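Local atomic coordinates of coproheme decarboxylase (Thermus thermophilus, PDB entry 1VDH), a protein that catalyses the hydrogen peroxide-dependent decarboxylation of Fe-coproporphyrin III to heme b, the last step of coproporphyrin-dependent heme biosynthesis, and works as a homopentamer. Residues 17-22 with 73-78; 104-109 with 144-149; 166-171 with 219-224. All coordinates share one frame; numbering follows the deposited sequence.

Contact 1 of 3, residues 17-22 with 73-78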
loop_
_atom_site.group_PDB
_atom_site.type_symbol
_atom_site.label_atom_id
_atom_site.label_comp_id
_atom_site.label_asym_id
_atom_site.label_seq_id
_atom_site.Cartn_x
_atom_site.Cartn_y
_atom_site.Cartn_z
ATOM N N VAL A 17 7.204 9.282 -24.011
ATOM C CA VAL A 17 7.557 10.091 -22.858
ATOM C C VAL A 17 7.968 9.286 -21.635
ATOM O O VAL A 17 7.338 8.284 -21.297
ATOM C CB VAL A 17 6.349 10.967 -22.433
ATOM C CG1 VAL A 17 6.773 11.996 -21.406
ATOM C CG2 VAL A 17 5.707 11.634 -23.649
ATOM N N LEU A 18 9.010 9.750 -20.958
ATOM C CA LEU A 18 9.457 9.102 -19.737
ATOM C C LEU A 18 9.604 10.116 -18.608
ATOM O O LEU A 18 10.313 11.119 -18.745
ATOM C CB LEU A 18 10.789 8.369 -19.928
ATOM C CG LEU A 18 11.381 7.787 -18.632
ATOM C CD1 LEU A 18 10.482 6.676 -18.091
ATOM C CD2 LEU A 18 12.787 7.255 -18.876
ATOM N N HIS A 19 8.867 9.888 -17.527
ATOM C CA HIS A 19 8.973 10.726 -16.340
ATOM C C HIS A 19 9.851 9.905 -15.413
ATOM O O HIS A 19 9.518 8.769 -15.081
ATOM C CB HIS A 19 7.614 10.953 -15.680
ATOM C CG HIS A 19 6.794 12.007 -16.343
ATOM N ND1 HIS A 19 6.079 11.774 -17.499
ATOM C CD2 HIS A 19 6.567 13.299 -16.011
ATOM C CE1 HIS A 19 5.445 12.878 -17.848
ATOM N NE2 HIS A 19 5.725 13.817 -16.963
ATOM N N ASP A 20 10.982 10.470 -15.019
ATOM C CA ASP A 20 11.912 9.774 -14.145
ATOM C C ASP A 20 12.091 10.603 -12.882
ATOM O O ASP A 20 12.831 11.590 -12.880
ATOM C CB ASP A 20 13.252 9.584 -14.881
ATOM C CG ASP A 20 14.251 8.721 -14.112
ATOM O OD1 ASP A 20 14.090 8.492 -12.892
ATOM O OD2 ASP A 20 15.228 8.277 -14.745
ATOM N N PHE A 21 11.376 10.215 -11.828
ATOM C CA PHE A 21 11.443 10.894 -10.536
ATOM C C PHE A 21 12.448 10.212 -9.619
ATOM O O PHE A 21 12.392 8.995 -9.418
ATOM C CB PHE A 21 10.075 10.879 -9.840
ATOM C CG PHE A 21 9.033 11.713 -10.521
ATOM C CD1 PHE A 21 8.933 13.075 -10.254
ATOM C CD2 PHE A 21 8.121 11.129 -11.395
ATOM C CE1 PHE A 21 7.940 13.844 -10.839
ATOM C CE2 PHE A 21 7.121 11.890 -11.992
ATOM C CZ PHE A 21 7.028 13.250 -11.714
ATOM N N ARG A 22 13.325 11.004 -9.014
ATOM C CA ARG A 22 14.329 10.468 -8.109
ATOM C C ARG A 22 14.454 11.313 -6.850
ATOM O O ARG A 22 14.097 12.498 -6.841
ATOM C CB ARG A 22 15.692 10.391 -8.807
ATOM C CG ARG A 22 15.628 9.724 -10.167
ATOM C CD ARG A 22 16.694 8.671 -10.341
ATOM N NE ARG A 22 16.621 8.105 -11.683
ATOM C CZ ARG A 22 17.450 7.189 -12.164
ATOM N NH1 ARG A 22 18.432 6.713 -11.410
ATOM N NH2 ARG A 22 17.305 6.768 -13.412
ATOM N N ASP A 73 12.561 14.506 -5.510
ATOM C CA ASP A 73 13.348 15.737 -5.396
ATOM C C ASP A 73 13.703 16.269 -6.782
ATOM O O ASP A 73 13.753 17.473 -6.998
ATOM C CB ASP A 73 14.634 15.485 -4.608
ATOM C CG ASP A 73 14.368 15.138 -3.166
ATOM O OD1 ASP A 73 15.150 14.357 -2.583
ATOM O OD2 ASP A 73 13.382 15.659 -2.607
ATOM N N LEU A 74 13.970 15.358 -7.713
ATOM C CA LEU A 74 14.308 15.741 -9.074
ATOM C C LEU A 74 13.505 14.931 -10.080
ATOM O O LEU A 74 13.309 13.725 -9.915
ATOM C CB LEU A 74 15.810 15.544 -9.338
ATOM C CG LEU A 74 16.821 16.481 -8.659
ATOM C CD1 LEU A 74 18.237 15.913 -8.804
ATOM C CD2 LEU A 74 16.744 17.876 -9.268
ATOM N N LEU A 75 12.986 15.622 -11.087
ATOM C CA LEU A 75 12.244 14.980 -12.160
ATOM C C LEU A 75 13.065 15.142 -13.428
ATOM O O LEU A 75 13.450 16.259 -13.781
ATOM C CB LEU A 75 10.881 15.647 -12.388
ATOM C CG LEU A 75 10.245 15.353 -13.759
ATOM C CD1 LEU A 75 9.988 13.850 -13.925
ATOM C CD2 LEU A 75 8.946 16.137 -13.932
ATOM N N PHE A 76 13.358 14.023 -14.081
ATOM C CA PHE A 76 14.082 14.035 -15.343
ATOM C C PHE A 76 13.040 13.635 -16.376
ATOM O O PHE A 76 12.634 12.473 -16.449
ATOM C CB PHE A 76 15.242 13.035 -15.326
ATOM C CG PHE A 76 16.290 13.349 -14.302
ATOM C CD1 PHE A 76 16.172 12.872 -12.999
ATOM C CD2 PHE A 76 17.392 14.130 -14.633
ATOM C CE1 PHE A 76 17.142 13.170 -12.037
ATOM C CE2 PHE A 76 18.366 14.434 -13.683
ATOM C CZ PHE A 76 18.241 13.953 -12.380
ATOM N N LEU A 77 12.553 14.625 -17.118
ATOM C CA LEU A 77 11.535 14.406 -18.135
ATOM C C LEU A 77 12.178 14.355 -19.511
ATOM O O LEU A 77 12.922 15.262 -19.888
ATOM C CB LEU A 77 10.489 15.531 -18.086
ATOM C CG LEU A 77 9.403 15.543 -19.175
ATOM C CD1 LEU A 77 8.595 14.252 -19.140
ATOM C CD2 LEU A 77 8.482 16.747 -18.983
ATOM N N ASN A 78 11.877 13.297 -20.258
ATOM C CA ASN A 78 12.420 13.123 -21.600
ATOM C C ASN A 78 11.377 12.619 -22.580
ATOM O O ASN A 78 10.529 11.794 -22.235
ATOM C CB ASN A 78 13.605 12.147 -21.588
ATOM C CG ASN A 78 14.913 12.824 -21.247
ATOM O OD1 ASN A 78 15.509 13.498 -22.088
ATOM N ND2 ASN A 78 15.379 12.634 -20.017
#
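Phe21 holds its CG anti to the carbonyl carbon (chi1 -68°) while Leu75, its partner across the strands, sends CG anti to the backbone N (chi1 161°); the ring thereby leans over the leucine, and Leu75 CD1 sits 3.7 Å from the Phe21 ring centroid in a CH-pi contact. His19 and Leu77 repeat the pattern on the same face, Leu77 CD1 lying over the centre of the imidazole. That ring is fixed further by Asp201, which bonds to His19 NE2, and by stacking with Phe144. On the other face Arg22 grips Asp20 side-on, its NE to Asp20 OD1 at 2.8 Å and its NH2 to Asp20 OD2 at 2.9 Å, the latter in the guanidinium plane. The edge of the Phe76 ring abuts Asp20 O, which also accepts from Phe76 N at 2.8 Å. Leu18 with Asn78, Asp20 with Phe76 and Arg22 with Leu74 are the hydrogen-bonded pairs, and helix 83-95 covers their face through Leu86, Glu90 and Leu93. At the far end Arg22 O accepts from both Asp73 N and Leu74 N: a classic beta bulge where strand 74-80 starts, in an antiparallel sheet characteristic of the dimeric alpha-beta barrel clan.

Contact 2 of 3, residues 104-109 with 144-149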
loop_
_atom_site.group_PDB
_atom_site.type_symbol
_atom_site.label_atom_id
_atom_site.label_comp_id
_atom_site.label_asym_id
_atom_site.label_seq_id
_atom_site.Cartn_x
_atom_site.Cartn_y
_atom_site.Cartn_z
ATOM N N ARG A 104 15.440 5.984 -7.075
ATOM C CA ARG A 104 14.259 6.143 -7.928
ATOM C C ARG A 104 13.022 6.070 -7.042
ATOM O O ARG A 104 12.849 5.110 -6.294
ATOM C CB ARG A 104 14.183 5.049 -8.998
ATOM C CG ARG A 104 15.362 4.995 -9.952
ATOM C CD ARG A 104 15.031 4.165 -11.199
ATOM N NE ARG A 104 14.124 4.877 -12.102
ATOM C CZ ARG A 104 13.921 4.553 -13.377
ATOM N NH1 ARG A 104 14.551 3.515 -13.916
ATOM N NH2 ARG A 104 13.125 5.296 -14.132
ATOM N N SER A 105 12.165 7.081 -7.118
ATOM C CA SER A 105 10.966 7.093 -6.287
ATOM C C SER A 105 9.672 6.844 -7.055
ATOM O O SER A 105 8.713 6.311 -6.499
ATOM C CB SER A 105 10.873 8.402 -5.498
ATOM O OG SER A 105 10.760 9.517 -6.361
ATOM N N TYR A 106 9.642 7.251 -8.321
ATOM C CA TYR A 106 8.466 7.065 -9.169
ATOM C C TYR A 106 8.877 7.258 -10.626
ATOM O O TYR A 106 9.948 7.797 -10.913
ATOM C CB TYR A 106 7.366 8.077 -8.792
ATOM C CG TYR A 106 5.999 7.768 -9.378
ATOM C CD1 TYR A 106 5.282 6.643 -8.971
ATOM C CD2 TYR A 106 5.425 8.599 -10.343
ATOM C CE1 TYR A 106 4.023 6.350 -9.512
ATOM C CE2 TYR A 106 4.169 8.315 -10.889
ATOM C CZ TYR A 106 3.478 7.193 -10.467
ATOM O OH TYR A 106 2.236 6.918 -10.995
ATOM N N SER A 107 8.034 6.796 -11.541
ATOM C CA SER A 107 8.302 6.929 -12.968
ATOM C C SER A 107 7.021 6.681 -13.741
ATOM O O SER A 107 6.044 6.173 -13.188
ATOM C CB SER A 107 9.378 5.929 -13.425
ATOM O OG SER A 107 8.859 4.613 -13.507
ATOM N N PHE A 108 7.026 7.049 -15.018
ATOM C CA PHE A 108 5.860 6.849 -15.861
ATOM C C PHE A 108 6.292 6.806 -17.317
ATOM O O PHE A 108 7.057 7.659 -17.772
ATOM C CB PHE A 108 4.840 7.976 -15.658
ATOM C CG PHE A 108 3.433 7.602 -16.055
ATOM C CD1 PHE A 108 2.696 6.710 -15.282
ATOM C CD2 PHE A 108 2.845 8.144 -17.195
ATOM C CE1 PHE A 108 1.392 6.361 -15.638
ATOM C CE2 PHE A 108 1.544 7.804 -17.560
ATOM C CZ PHE A 108 0.813 6.908 -16.780
ATOM N N TYR A 109 5.863 5.764 -18.016
ATOM C CA TYR A 109 6.172 5.615 -19.429
ATOM C C TYR A 109 4.864 5.778 -20.193
ATOM O O TYR A 109 3.887 5.071 -19.932
ATOM C CB TYR A 109 6.803 4.251 -19.723
ATOM C CG TYR A 109 6.909 3.950 -21.204
ATOM C CD1 TYR A 109 6.476 2.728 -21.716
ATOM C CD2 TYR A 109 7.416 4.900 -22.098
ATOM C CE1 TYR A 109 6.542 2.456 -23.080
ATOM C CE2 TYR A 109 7.483 4.637 -23.466
ATOM C CZ TYR A 109 7.044 3.412 -23.949
ATOM O OH TYR A 109 7.102 3.135 -25.299
ATOM N N PHE A 144 2.603 17.213 -12.868
ATOM C CA PHE A 144 2.380 15.916 -13.494
ATOM C C PHE A 144 1.486 15.045 -12.635
ATOM O O PHE A 144 1.668 14.962 -11.420
ATOM C CB PHE A 144 3.689 15.144 -13.726
ATOM C CG PHE A 144 3.464 13.690 -14.090
ATOM C CD1 PHE A 144 3.633 12.682 -13.138
ATOM C CD2 PHE A 144 3.003 13.342 -15.355
ATOM C CE1 PHE A 144 3.336 11.355 -13.442
ATOM C CE2 PHE A 144 2.702 12.017 -15.672
ATOM C CZ PHE A 144 2.867 11.020 -14.712
ATOM N N TYR A 145 0.566 14.348 -13.289
ATOM C CA TYR A 145 -0.320 13.417 -12.609
ATOM C C TYR A 145 -0.886 12.424 -13.604
ATOM O O TYR A 145 -1.105 12.761 -14.770
ATOM C CB TYR A 145 -1.468 14.143 -11.896
ATOM C CG TYR A 145 -2.414 14.900 -12.805
ATOM C CD1 TYR A 145 -3.599 14.315 -13.256
ATOM C CD2 TYR A 145 -2.147 16.215 -13.175
ATOM C CE1 TYR A 145 -4.496 15.026 -14.049
ATOM C CE2 TYR A 145 -3.036 16.933 -13.967
ATOM C CZ TYR A 145 -4.206 16.332 -14.399
ATOM O OH TYR A 145 -5.080 17.046 -15.181
ATOM N N PRO A 146 -0.996 11.152 -13.197
ATOM C CA PRO A 146 -1.547 10.119 -14.070
ATOM C C PRO A 146 -3.040 9.999 -13.743
ATOM O O PRO A 146 -3.491 10.468 -12.687
ATOM C CB PRO A 146 -0.770 8.877 -13.641
ATOM C CG PRO A 146 -0.652 9.066 -12.165
ATOM C CD PRO A 146 -0.316 10.549 -12.033
ATOM N N MET A 147 -3.808 9.384 -14.633
ATOM C CA MET A 147 -5.238 9.226 -14.392
ATOM C C MET A 147 -5.846 8.147 -15.274
ATOM O O MET A 147 -5.251 7.742 -16.274
ATOM C CB MET A 147 -5.981 10.555 -14.632
ATOM C CG MET A 147 -5.987 11.042 -16.084
ATOM S SD MET A 147 -6.924 12.594 -16.315
ATOM C CE MET A 147 -8.604 12.004 -16.203
ATOM N N ASN A 148 -7.015 7.669 -14.854
ATOM C CA ASN A 148 -7.799 6.673 -15.582
ATOM C C ASN A 148 -9.185 7.273 -15.779
ATOM O O ASN A 148 -9.544 8.266 -15.137
ATOM C CB ASN A 148 -8.036 5.406 -14.745
ATOM C CG ASN A 148 -6.766 4.686 -14.369
ATOM O OD1 ASN A 148 -6.687 4.084 -13.299
ATOM N ND2 ASN A 148 -5.779 4.716 -15.248
ATOM N N LYS A 149 -9.963 6.652 -16.660
ATOM C CA LYS A 149 -11.343 7.048 -16.877
ATOM C C LYS A 149 -12.104 5.952 -16.140
ATOM O O LYS A 149 -11.895 4.755 -16.380
ATOM C CB LYS A 149 -11.697 7.078 -18.365
ATOM C CG LYS A 149 -11.471 8.442 -19.022
ATOM C CD LYS A 149 -12.509 9.461 -18.567
ATOM C CE LYS A 149 -12.387 10.781 -19.337
ATOM N NZ LYS A 149 -11.108 11.496 -19.070
#
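The end of the Phe144 ring stands over the dip between Tyr106 and Phe108, which lie two residues apart on the same side of strand 102-116, and touches both without entering between their rings. Its leading atom, Phe144 CZ, comes down beside the root of Phe108, 3.7 Å from Phe108 CG and equally near Phe108 CB. The two phenyl planes are inclined at 53° with centroids 5.6 Å apart, an oblique meeting that is neither a stack nor edge-to-face. One corner further round, Phe144 CE1 meets Tyr106 CE2 at 4.1 Å, rim against rim. All three aromatic residues carry CG anti to the backbone N (chi1 -158° for Phe108), which projects the rings across the gap between strand segments whose axes pass 9.4 Å apart at 60°.

Pro146 supplies the second bump. Its CB presses on the outer end of Phe108, 3.9 Å from Phe108 CE1, so that Phe108 is met near its base by Phe144 and near its end by the proline. Pro146 CG reaches Tyr106 OH at 3.8 Å, a packing contact. Pro231 of strand 227-237 touches both Tyr106 and Pro146, while Phe233 of the same strand meets Tyr106 and Phe144.

Pro146 belongs to residues 145-149, predicted to bind Fe-coproporphyrin III, and packs here through its ring carbons; Tyr145, predicted as the active-site residue, starts away from the contact at CB and stacks on Phe232. The contact is made by carbon surfaces, with the tyrosine hydroxyl as the one polar group taking part; cohesion therefore rests on van der Waals and hydrophobic packing.

Contact 3 of 3, residues 166-171 with 219-224; sequences ASLMKA and FDEVSA
Asp220, just ahead of helix 221-226, faces Ala171 across the contact, but its polar partner lies outside the two segments: Thr175 OG1 is within hydrogen-bonding distance of both Asp220 OD1 and Ala171 O. Asp220 OD2 stays 4.1 Å from Ala171 O without bonding to it. Although Asp220 occupies the N-cap position, its side chain makes no capping bond.

Glu221 follows as the first helical residue. With CG anti to the backbone N (chi1 -174°) and the chain extended beyond it, its methylene groups run past one branch of Leu168: Leu168 CD2 lies 3.8 Å from Glu221 CB and nearly as close to Glu221 CG. The polar end carries on to a salt bridge with Arg225.

Val222 then brings the backbones closest. Its CB lies 4.0 Å from Leu168 CB, and its two methyls divide the work, CG1 resting 3.7 Å from Leu168 O and CG2 4.0 Å from Met169 SD. The methionine points away from the contact at CB, but the bends at chi2 and chi3 (-56° and -66°) bring the sulfur back to Val222 CG2. A water accepts from Val222 N at 3.0 Å and donates to Leu168 O at 2.8 Å, satisfying a first-turn amide and joining the two backbones.

Ser223, a predicted coproheme-binding residue, comes next and touches His172, the predicted axial iron ligand on helix 162-177. Trp157 packs on both Leu168 and Val222. A third subunit borders both helices, Leu168 and Glu221 meeting its Arg3 and His4, and helix 221-226 leads directly into strand 227-237.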
loop_
_atom_site.group_PDB
_atom_site.type_symbol
_atom_site.label_atom_id
_atom_site.label_comp_id
_atom_site.label_asym_id
_atom_site.label_seq_id
_atom_site.Cartn_x
_atom_site.Cartn_y
_atom_site.Cartn_z
ATOM N N ALA A 166 -18.142 12.513 -26.527
ATOM C CA ALA A 166 -17.787 13.713 -27.275
ATOM C C ALA A 166 -18.335 14.970 -26.598
ATOM O O ALA A 166 -17.626 15.967 -26.474
ATOM C CB ALA A 166 -18.303 13.617 -28.711
ATOM N N SER A 167 -19.594 14.930 -26.165
ATOM C CA SER A 167 -20.188 16.094 -25.509
ATOM C C SER A 167 -19.515 16.373 -24.164
ATOM O O SER A 167 -19.344 17.532 -23.779
ATOM C CB SER A 167 -21.702 15.927 -25.334
ATOM O OG SER A 167 -22.009 14.822 -24.505
ATOM N N LEU A 168 -19.105 15.310 -23.476
ATOM C CA LEU A 168 -18.436 15.436 -22.184
ATOM C C LEU A 168 -17.050 16.062 -22.342
ATOM O O LEU A 168 -16.646 16.903 -21.535
ATOM C CB LEU A 168 -18.341 14.065 -21.502
ATOM C CG LEU A 168 -19.671 13.516 -20.971
ATOM C CD1 LEU A 168 -19.531 12.062 -20.563
ATOM C CD2 LEU A 168 -20.143 14.367 -19.804
ATOM N N MET A 169 -16.338 15.674 -23.400
ATOM C CA MET A 169 -15.005 16.210 -23.672
ATOM C C MET A 169 -15.061 17.648 -24.184
ATOM O O MET A 169 -14.147 18.440 -23.937
ATOM C CB MET A 169 -14.255 15.330 -24.679
ATOM C CG MET A 169 -13.853 13.963 -24.139
ATOM S SD MET A 169 -12.855 14.056 -22.628
ATOM C CE MET A 169 -11.345 14.847 -23.265
ATOM N N LYS A 170 -16.134 17.986 -24.895
ATOM C CA LYS A 170 -16.289 19.336 -25.426
ATOM C C LYS A 170 -16.382 20.342 -24.276
ATOM O O LYS A 170 -15.706 21.372 -24.289
ATOM C CB LYS A 170 -17.519 19.431 -26.338
ATOM C CG LYS A 170 -17.594 20.733 -27.125
ATOM C CD LYS A 170 -18.695 20.708 -28.174
ATOM C CE LYS A 170 -18.704 22.004 -28.984
ATOM N NZ LYS A 170 -19.710 21.973 -30.086
ATOM N N ALA A 171 -17.181 20.008 -23.264
ATOM C CA ALA A 171 -17.357 20.865 -22.091
ATOM C C ALA A 171 -16.040 21.013 -21.334
ATOM O O ALA A 171 -15.737 22.079 -20.793
ATOM C CB ALA A 171 -18.427 20.282 -21.176
ATOM N N PHE A 219 -15.360 20.068 -11.575
ATOM C CA PHE A 219 -16.801 20.316 -11.593
ATOM C C PHE A 219 -17.445 19.976 -12.947
ATOM O O PHE A 219 -18.670 19.963 -13.067
ATOM C CB PHE A 219 -17.119 21.754 -11.167
ATOM C CG PHE A 219 -16.789 22.037 -9.726
ATOM C CD1 PHE A 219 -15.552 22.558 -9.375
ATOM C CD2 PHE A 219 -17.706 21.747 -8.718
ATOM C CE1 PHE A 219 -15.223 22.789 -8.030
ATOM C CE2 PHE A 219 -17.391 21.972 -7.374
ATOM C CZ PHE A 219 -16.142 22.495 -7.032
ATOM N N ASP A 220 -16.625 19.719 -13.966
ATOM C CA ASP A 220 -17.144 19.323 -15.283
ATOM C C ASP A 220 -17.589 17.876 -15.089
ATOM O O ASP A 220 -16.908 17.116 -14.400
ATOM C CB ASP A 220 -16.047 19.366 -16.357
ATOM C CG ASP A 220 -15.554 20.777 -16.651
ATOM O OD1 ASP A 220 -16.321 21.742 -16.454
ATOM O OD2 ASP A 220 -14.388 20.917 -17.090
ATOM N N GLU A 221 -18.711 17.487 -15.690
ATOM C CA GLU A 221 -19.207 16.121 -15.521
ATOM C C GLU A 221 -18.182 15.042 -15.866
ATOM O O GLU A 221 -18.071 14.038 -15.156
ATOM C CB GLU A 221 -20.503 15.894 -16.308
ATOM C CG GLU A 221 -21.134 14.524 -16.034
ATOM C CD GLU A 221 -22.534 14.364 -16.617
ATOM O OE1 GLU A 221 -23.136 15.366 -17.058
ATOM O OE2 GLU A 221 -23.037 13.224 -16.621
ATOM N N VAL A 222 -17.408 15.267 -16.927
ATOM C CA VAL A 222 -16.398 14.301 -17.344
ATOM C C VAL A 222 -15.417 13.975 -16.216
ATOM O O VAL A 222 -15.071 12.812 -16.011
ATOM C CB VAL A 222 -15.639 14.774 -18.611
ATOM C CG1 VAL A 222 -14.871 16.066 -18.340
ATOM C CG2 VAL A 222 -14.707 13.675 -19.102
ATOM N N SER A 223 -15.007 14.991 -15.458
ATOM C CA SER A 223 -14.082 14.780 -14.350
ATOM C C SER A 223 -14.813 14.331 -13.085
ATOM O O SER A 223 -14.399 13.378 -12.428
ATOM C CB SER A 223 -13.284 16.056 -14.056
ATOM O OG SER A 223 -12.579 16.505 -15.204
ATOM N N ALA A 224 -15.898 15.023 -12.751
ATOM C CA ALA A 224 -16.677 14.710 -11.557
ATOM C C ALA A 224 -17.141 13.257 -11.485
ATOM O O ALA A 224 -17.054 12.624 -10.427
ATOM C CB ALA A 224 -17.872 15.659 -11.440
HETATM O O HOH W 1 -17.814 17.335 -19.027
#

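Overall arrangement
The three contacts follow one another along the chain, each closing before the next opens. Contacts 1 and 2 have centres 10 Å apart and share one antiparallel sheet: strands 10-24 and 102-116 are neighbours, joined by probable backbone hydrogen bonds such as His19 N to Phe108 O. Contact 3 is helical and peripheral, 22 Å from contact 2 and 30 Å from contact 1, centre to centre; its nearest atoms to contact 1 are about 17 Å away. Strand 141-152 spans the interval, and its Lys149 packs against Val222. The barrel interior is connected to the helix that carries the predicted axial iron ligand and the helix packed on it, with the predicted coproheme-binding strand between them.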